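Transcription activator HlyU (Vibrio vulnificus, PDB 3JTH) activates transcription as a dimeric, winged helix-turn-helix DNA-binding regulator of the ArsR family, probably acting on the toxin gene rtxA. Local coordinates at residues Arg24-Leu29 with His56-Leu60; Leu29-His33 with Ile88-His92. All coordinates share one frame; numbering follows the deposited sequence.

How the contacts relate
From the N terminus, helix 2-20 leads directly into helix 23-31, whose residues enter both contacts. Contact 1 closes the shorter loop: the chain runs through strand 37-38 and helix 39-46 before 56-60, on helix 50-62, packs back against 24-29. Contact 2 starts at L29, continues through the helix-turn-helix (39-46 and 50-62) and the hairpin of strands 66-69 and 76-79, and closes when 88-92 of helix 82-94 reaches 29-33. The segments alternate along the chain, so the two loops cross, sharing L29, and L26 CD1 lies 3.7 Å from I88 CD1. Helix 23-31 thereby joins helix 50-62 to the C-terminal helix, and both contacts touch the second subunit.

Contact 1 of 2, residues Arg24-Leu29 with His56-Leu60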
ATOM      1  N   ARG A  24      -3.862  11.045  -6.709  1.00 26.35           N
ATOM      2  CA  ARG A  24      -3.173  11.501  -7.905  1.00 26.52           C
ATOM      3  C   ARG A  24      -1.850  10.799  -8.178  1.00 25.13           C
ATOM      4  O   ARG A  24      -1.519  10.532  -9.331  1.00 25.31           O
ATOM      5  CB  ARG A  24      -2.980  13.019  -7.855  1.00 32.20           C
ATOM      6  CG  ARG A  24      -4.288  13.794  -7.976  1.00 37.88           C
ATOM      7  CD  ARG A  24      -5.069  13.326  -9.203  1.00 40.25           C
ATOM      8  NE  ARG A  24      -6.199  14.194  -9.526  1.00 43.15           N
ATOM      9  CZ  ARG A  24      -6.973  14.060 -10.604  1.00 44.34           C
ATOM     10  NH1 ARG A  24      -6.757  13.089 -11.488  1.00 44.31           N
ATOM     11  NH2 ARG A  24      -7.971  14.911 -10.801  1.00 48.84           N
ATOM     12  N   ARG A  25      -1.094  10.492  -7.135  1.00 27.40           N
ATOM     13  CA  ARG A  25       0.167   9.805  -7.344  1.00 26.62           C
ATOM     14  C   ARG A  25      -0.077   8.380  -7.854  1.00 26.72           C
ATOM     15  O   ARG A  25       0.599   7.918  -8.776  1.00 25.24           O
ATOM     16  CB  ARG A  25       0.975   9.739  -6.051  1.00 31.62           C
ATOM     17  CG  ARG A  25       1.454  11.101  -5.562  1.00 35.98           C
ATOM     18  CD  ARG A  25       2.598  10.943  -4.558  1.00 38.22           C
ATOM     19  NE  ARG A  25       2.179  10.312  -3.311  1.00 39.00           N
ATOM     20  CZ  ARG A  25       1.873  10.978  -2.201  1.00 43.18           C
ATOM     21  NH1 ARG A  25       1.936  12.302  -2.178  1.00 41.37           N
ATOM     22  NH2 ARG A  25       1.520  10.317  -1.106  1.00 41.76           N
ATOM     23  N   LEU A  26      -1.044   7.688  -7.255  1.00 25.01           N
ATOM     24  CA  LEU A  26      -1.326   6.319  -7.670  1.00 26.97           C
ATOM     25  C   LEU A  26      -1.799   6.293  -9.113  1.00 23.14           C
ATOM     26  O   LEU A  26      -1.382   5.446  -9.902  1.00 26.45           O
ATOM     27  CB  LEU A  26      -2.368   5.674  -6.746  1.00 25.44           C
ATOM     28  CG  LEU A  26      -2.454   4.152  -6.906  1.00 27.97           C
ATOM     29  CD1 LEU A  26      -1.082   3.531  -6.643  1.00 28.60           C
ATOM     30  CD2 LEU A  26      -3.482   3.571  -5.954  1.00 29.46           C
ATOM     31  N   GLN A  27      -2.657   7.234  -9.476  1.00 27.27           N
ATOM     32  CA  GLN A  27      -3.147   7.273 -10.844  1.00 27.98           C
ATOM     33  C   GLN A  27      -1.967   7.420 -11.798  1.00 26.89           C
ATOM     34  O   GLN A  27      -1.911   6.779 -12.841  1.00 24.97           O
ATOM     35  CB  GLN A  27      -4.130   8.431 -11.017  1.00 26.42           C
ATOM     36  CG  GLN A  27      -5.400   8.259 -10.197  1.00 28.40           C
ATOM     37  CD  GLN A  27      -6.344   9.453 -10.303  1.00 31.45           C
ATOM     38  OE1 GLN A  27      -7.305   9.568  -9.538  1.00 31.51           O
ATOM     39  NE2 GLN A  27      -6.073  10.342 -11.250  1.00 29.00           N
ATOM     40  N   ILE A  28      -1.019   8.266 -11.417  1.00 26.73           N
ATOM     41  CA  ILE A  28       0.167   8.497 -12.224  1.00 26.14           C
ATOM     42  C   ILE A  28       1.014   7.230 -12.271  1.00 27.11           C
ATOM     43  O   ILE A  28       1.476   6.821 -13.333  1.00 27.77           O
ATOM     44  CB  ILE A  28       1.015   9.643 -11.643  1.00 24.31           C
ATOM     45  CG1 ILE A  28       0.273  10.973 -11.817  1.00 26.51           C
ATOM     46  CG2 ILE A  28       2.375   9.666 -12.318  1.00 25.66           C
ATOM     47  CD1 ILE A  28       0.877  12.113 -11.011  1.00 27.53           C
ATOM     48  N   LEU A  29       1.226   6.615 -11.115  1.00 23.43           N
ATOM     49  CA  LEU A  29       2.019   5.396 -11.068  1.00 23.80           C
ATOM     50  C   LEU A  29       1.371   4.295 -11.913  1.00 24.81           C
ATOM     51  O   LEU A  29       2.058   3.577 -12.641  1.00 26.34           O
ATOM     52  CB  LEU A  29       2.158   4.937  -9.622  1.00 23.13           C
ATOM     53  CG  LEU A  29       3.057   5.835  -8.760  1.00 24.36           C
ATOM     54  CD1 LEU A  29       2.904   5.459  -7.295  1.00 22.23           C
ATOM     55  CD2 LEU A  29       4.499   5.700  -9.226  1.00 23.87           C
ATOM     56  N   HIS A  56       2.999  16.618  -8.383  1.00 34.71           N
ATOM     57  CA  HIS A  56       2.975  15.187  -8.082  1.00 32.65           C
ATOM     58  C   HIS A  56       4.184  14.479  -8.652  1.00 32.04           C
ATOM     59  O   HIS A  56       4.760  13.608  -8.007  1.00 33.70           O
ATOM     60  CB  HIS A  56       1.696  14.545  -8.622  1.00 27.47           C
ATOM     61  CG  HIS A  56       0.487  14.862  -7.802  1.00 26.35           C
ATOM     62  ND1 HIS A  56       0.356  14.462  -6.493  1.00 29.14           N
ATOM     63  CD2 HIS A  56      -0.617  15.589  -8.089  1.00 28.74           C
ATOM     64  CE1 HIS A  56      -0.778  14.932  -6.003  1.00 28.59           C
ATOM     65  NE2 HIS A  56      -1.387  15.619  -6.951  1.00 28.14           N
ATOM     66  N   LEU A  57       4.566  14.859  -9.865  1.00 38.09           N
ATOM     67  CA  LEU A  57       5.721  14.264 -10.510  1.00 39.41           C
ATOM     68  C   LEU A  57       6.977  14.565  -9.713  1.00 41.16           C
ATOM     69  O   LEU A  57       7.760  13.664  -9.424  1.00 40.97           O
ATOM     70  CB  LEU A  57       5.869  14.789 -11.937  1.00 36.73           C
ATOM     71  CG  LEU A  57       4.869  14.160 -12.907  1.00 36.62           C
ATOM     72  CD1 LEU A  57       4.999  14.794 -14.289  1.00 34.58           C
ATOM     73  CD2 LEU A  57       5.122  12.656 -12.963  1.00 35.68           C
ATOM     74  N   ALA A  58       7.164  15.836  -9.357  1.00 38.30           N
ATOM     75  CA  ALA A  58       8.329  16.240  -8.576  1.00 39.95           C
ATOM     76  C   ALA A  58       8.402  15.370  -7.327  1.00 40.95           C
ATOM     77  O   ALA A  58       9.458  14.838  -6.996  1.00 41.48           O
ATOM     78  CB  ALA A  58       8.223  17.723  -8.192  1.00 26.97           C
ATOM     79  N   TRP A  59       7.263  15.216  -6.653  1.00 38.00           N
ATOM     80  CA  TRP A  59       7.163  14.414  -5.436  1.00 41.70           C
ATOM     81  C   TRP A  59       7.565  12.954  -5.696  1.00 42.97           C
ATOM     82  O   TRP A  59       8.354  12.364  -4.938  1.00 40.32           O
ATOM     83  CB  TRP A  59       5.732  14.466  -4.898  1.00 67.51           C
ATOM     84  CG  TRP A  59       5.635  14.326  -3.411  1.00 74.76           C
ATOM     85  CD1 TRP A  59       5.645  15.337  -2.491  1.00 75.85           C
ATOM     86  CD2 TRP A  59       5.527  13.106  -2.664  1.00 77.61           C
ATOM     87  NE1 TRP A  59       5.546  14.823  -1.220  1.00 79.04           N
ATOM     88  CE2 TRP A  59       5.472  13.457  -1.296  1.00 77.94           C
ATOM     89  CE3 TRP A  59       5.469  11.750  -3.018  1.00 79.41           C
ATOM     90  CZ2 TRP A  59       5.365  12.501  -0.278  1.00 79.28           C
ATOM     91  CZ3 TRP A  59       5.362  10.796  -2.002  1.00 80.03           C
ATOM     92  CH2 TRP A  59       5.311  11.180  -0.649  1.00 80.05           C
ATOM     93  N   LEU A  60       7.004  12.378  -6.762  1.00 43.13           N
ATOM     94  CA  LEU A  60       7.285  10.995  -7.148  1.00 45.08           C
ATOM     95  C   LEU A  60       8.785  10.801  -7.383  1.00 46.30           C
ATOM     96  O   LEU A  60       9.355   9.777  -6.995  1.00 45.15           O
ATOM     97  CB  LEU A  60       6.489  10.639  -8.414  1.00 38.31           C
ATOM     98  CG  LEU A  60       5.270   9.708  -8.282  1.00 37.80           C
ATOM     99  CD1 LEU A  60       4.748   9.671  -6.847  1.00 36.06           C
ATOM    100  CD2 LEU A  60       4.186  10.173  -9.255  1.00 36.87           C
TER
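R25 lays its guanidinium flat on the indole of W59, the planes 14° apart, and CZ of R25 stands 3.8 Å from the centroid of the W59 six-membered ring. CZ of R25 lies 22° off the ring normal, which places the cation over the face, a cation-pi stack, although W59 is poorly ordered. The chain of R25 bends at chi3, turning the guanidinium onto the indole; its NE is also hydrogen-bonded to the carbonyl of A19, which helps fix the rotation of the group. The H56 ring offers one face to R24, whose CB sits 3.4 Å from the H56 ring centroid, a CH-pi contact, while the R24 guanidinium leads away to a salt bridge with E7 of the second subunit.

Helix 50-62 is the expected DNA-recognition helix of the ArsR-type winged helix-turn-helix, and its segment 56-60 meets 24-29 at 76° with the axes 10.2 Å apart.

Apolar packing lies deeper. I28 divides its branches, CD1 meeting CB of H56 at 3.5 Å and CG2 meeting CD2 of L60 at 3.6 Å, with CD2 of L57 beyond. L60 is likewise shared, since its CD1 packs 3.4 Å from CD of R25, crossing the aliphatic part of that arginine at a slant. More loosely, CD2 of L29 approaches CG of L60 at 4.2 Å.

Contact 2 of 2, residues Leu29-His33 with Ile88-His92; sequences LCMLH and IKLLH
With CG of H33 anti to its backbone N (chi1 171°), the imidazole of H33 extends from just past the C-terminal end of helix 23-31 over one face of H92. I88 holds CG1 beside its own N, and a second bend at chi2 brings CD1 to CB of L29 at 3.7 Å and to SG of C30 at 4.1 Å. The other branch, CG2 of I88, packs 3.8 Å from CB of H33. The two imidazoles form an offset stack, centroids of H33 and H92 4.5 Å apart and planes inclined by 26°. Beside it, CE1 of H33 rests 3.8 Å from CA of K89. NE2 of H92 donates to the carbonyl O of C30 at 3.0 Å, with an N-H...O angle of 157°; the donor stands above the carbonyl plane. H33 N reaches that oxygen from the opposite face. This joins the C-terminal helix 82-94 of the ArsR-type fold to the end of helix 23-31, near the subunit interface, where C30 packs on M6 of the second subunit. Two N-H groups thus satisfy one helix-end carbonyl, and donation through NE2 together with the stack should restrict rotation of the H92 ring.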
ATOM      1  N   LEU A  29       1.226   6.615 -11.115  1.00 23.43           N
ATOM      2  CA  LEU A  29       2.019   5.396 -11.068  1.00 23.80           C
ATOM      3  C   LEU A  29       1.371   4.295 -11.913  1.00 24.81           C
ATOM      4  O   LEU A  29       2.058   3.577 -12.641  1.00 26.34           O
ATOM      5  CB  LEU A  29       2.158   4.937  -9.622  1.00 23.13           C
ATOM      6  CG  LEU A  29       3.057   5.835  -8.760  1.00 24.36           C
ATOM      7  CD1 LEU A  29       2.904   5.459  -7.295  1.00 22.23           C
ATOM      8  CD2 LEU A  29       4.499   5.700  -9.226  1.00 23.87           C
ATOM      9  N   CYS A  30       0.049   4.172 -11.815  1.00 23.03           N
ATOM     10  CA  CYS A  30      -0.680   3.158 -12.563  1.00 24.13           C
ATOM     11  C   CYS A  30      -0.526   3.385 -14.066  1.00 28.33           C
ATOM     12  O   CYS A  30      -0.351   2.431 -14.827  1.00 29.79           O
ATOM     13  CB  CYS A  30      -2.160   3.186 -12.166  1.00 29.61           C
ATOM     14  SG  CYS A  30      -2.452   2.952 -10.386  1.00 38.64           S
HETATM   15  N   MSE A  31      -0.582   4.650 -14.484  1.00 27.79           N
HETATM   16  CA  MSE A  31      -0.451   5.016 -15.887  1.00 30.77           C
HETATM   17  C   MSE A  31       0.922   4.699 -16.445  1.00 30.37           C
HETATM   18  O   MSE A  31       1.071   4.478 -17.654  1.00 30.50           O
HETATM   19  CB  MSE A  31      -0.722   6.511 -16.077  1.00 49.21           C
HETATM   20  CG  MSE A  31      -2.185   6.894 -16.024  1.00 59.23           C
HETATM   21 SE   MSE A  31      -3.219   5.929 -17.348  1.00 78.27          SE
HETATM   22  CE  MSE A  31      -2.425   6.691 -18.940  1.00 68.54           C
ATOM     23  N   LEU A  32       1.926   4.692 -15.571  1.00 30.84           N
ATOM     24  CA  LEU A  32       3.295   4.417 -15.994  1.00 30.99           C
ATOM     25  C   LEU A  32       3.608   2.938 -15.959  1.00 31.23           C
ATOM     26  O   LEU A  32       4.752   2.541 -16.158  1.00 32.00           O
ATOM     27  CB  LEU A  32       4.309   5.183 -15.122  1.00 22.57           C
ATOM     28  CG  LEU A  32       4.109   6.703 -15.184  1.00 24.73           C
ATOM     29  CD1 LEU A  32       5.136   7.441 -14.335  1.00 23.51           C
ATOM     30  CD2 LEU A  32       4.207   7.132 -16.636  1.00 26.29           C
ATOM     31  N   HIS A  33       2.586   2.130 -15.697  1.00 34.30           N
ATOM     32  CA  HIS A  33       2.751   0.684 -15.654  1.00 34.50           C
ATOM     33  C   HIS A  33       3.220   0.176 -17.017  1.00 33.21           C
ATOM     34  O   HIS A  33       2.488   0.243 -18.007  1.00 34.11           O
ATOM     35  CB  HIS A  33       1.434   0.007 -15.272  1.00 38.16           C
ATOM     36  CG  HIS A  33       1.464  -1.484 -15.406  1.00 41.81           C
ATOM     37  ND1 HIS A  33       2.400  -2.270 -14.763  1.00 42.94           N
ATOM     38  CD2 HIS A  33       0.694  -2.334 -16.127  1.00 43.10           C
ATOM     39  CE1 HIS A  33       2.205  -3.534 -15.084  1.00 45.44           C
ATOM     40  NE2 HIS A  33       1.174  -3.602 -15.913  1.00 44.46           N
ATOM     41  N   ILE A  88       2.328  -2.055  -8.344  1.00 34.56           N
ATOM     42  CA  ILE A  88       1.490  -1.477  -9.382  1.00 32.76           C
ATOM     43  C   ILE A  88       0.959  -2.586 -10.282  1.00 33.85           C
ATOM     44  O   ILE A  88      -0.219  -2.591 -10.629  1.00 32.92           O
ATOM     45  CB  ILE A  88       2.264  -0.415 -10.215  1.00 25.70           C
ATOM     46  CG1 ILE A  88       2.417   0.872  -9.391  1.00 25.15           C
ATOM     47  CG2 ILE A  88       1.522  -0.086 -11.501  1.00 25.44           C
ATOM     48  CD1 ILE A  88       1.077   1.503  -8.941  1.00 24.24           C
ATOM     49  N   LYS A  89       1.822  -3.529 -10.647  1.00 30.54           N
ATOM     50  CA  LYS A  89       1.398  -4.640 -11.493  1.00 34.08           C
ATOM     51  C   LYS A  89       0.254  -5.397 -10.810  1.00 32.21           C
ATOM     52  O   LYS A  89      -0.713  -5.781 -11.458  1.00 33.29           O
ATOM     53  CB  LYS A  89       2.587  -5.581 -11.760  1.00 42.21           C
ATOM     54  CG  LYS A  89       2.338  -6.690 -12.777  1.00 45.70           C
ATOM     55  CD  LYS A  89       3.660  -7.325 -13.230  1.00 48.91           C
ATOM     56  CE  LYS A  89       3.469  -8.391 -14.316  1.00 51.19           C
ATOM     57  NZ  LYS A  89       3.161  -9.753 -13.785  1.00 53.97           N
ATOM     58  N   LEU A  90       0.366  -5.609  -9.502  1.00 29.16           N
ATOM     59  CA  LEU A  90      -0.666  -6.323  -8.761  1.00 27.64           C
ATOM     60  C   LEU A  90      -1.952  -5.505  -8.654  1.00 28.14           C
ATOM     61  O   LEU A  90      -3.055  -6.041  -8.785  1.00 26.32           O
ATOM     62  CB  LEU A  90      -0.171  -6.670  -7.356  1.00 27.54           C
ATOM     63  CG  LEU A  90      -1.237  -7.239  -6.416  1.00 26.84           C
ATOM     64  CD1 LEU A  90      -1.655  -8.611  -6.912  1.00 26.64           C
ATOM     65  CD2 LEU A  90      -0.694  -7.324  -4.989  1.00 23.92           C
ATOM     66  N   LEU A  91      -1.815  -4.210  -8.395  1.00 27.15           N
ATOM     67  CA  LEU A  91      -2.987  -3.345  -8.299  1.00 32.20           C
ATOM     68  C   LEU A  91      -3.737  -3.386  -9.642  1.00 32.31           C
ATOM     69  O   LEU A  91      -4.966  -3.353  -9.685  1.00 32.76           O
ATOM     70  CB  LEU A  91      -2.553  -1.916  -7.963  1.00 33.14           C
ATOM     71  CG  LEU A  91      -2.926  -1.311  -6.597  1.00 37.77           C
ATOM     72  CD1 LEU A  91      -3.068  -2.379  -5.517  1.00 36.70           C
ATOM     73  CD2 LEU A  91      -1.860  -0.289  -6.206  1.00 33.53           C
ATOM     74  N   HIS A  92      -2.986  -3.475 -10.735  1.00 37.24           N
ATOM     75  CA  HIS A  92      -3.585  -3.545 -12.062  1.00 40.31           C
ATOM     76  C   HIS A  92      -4.391  -4.828 -12.242  1.00 41.15           C
ATOM     77  O   HIS A  92      -5.466  -4.804 -12.838  1.00 41.51           O
ATOM     78  CB  HIS A  92      -2.500  -3.456 -13.143  1.00 45.73           C
ATOM     79  CG  HIS A  92      -2.394  -2.106 -13.778  1.00 47.83           C
ATOM     80  ND1 HIS A  92      -3.138  -1.743 -14.882  1.00 48.20           N
ATOM     81  CD2 HIS A  92      -1.670  -1.013 -13.439  1.00 48.18           C
ATOM     82  CE1 HIS A  92      -2.878  -0.488 -15.190  1.00 47.18           C
ATOM     83  NE2 HIS A  92      -1.990  -0.019 -14.329  1.00 46.33           N
TER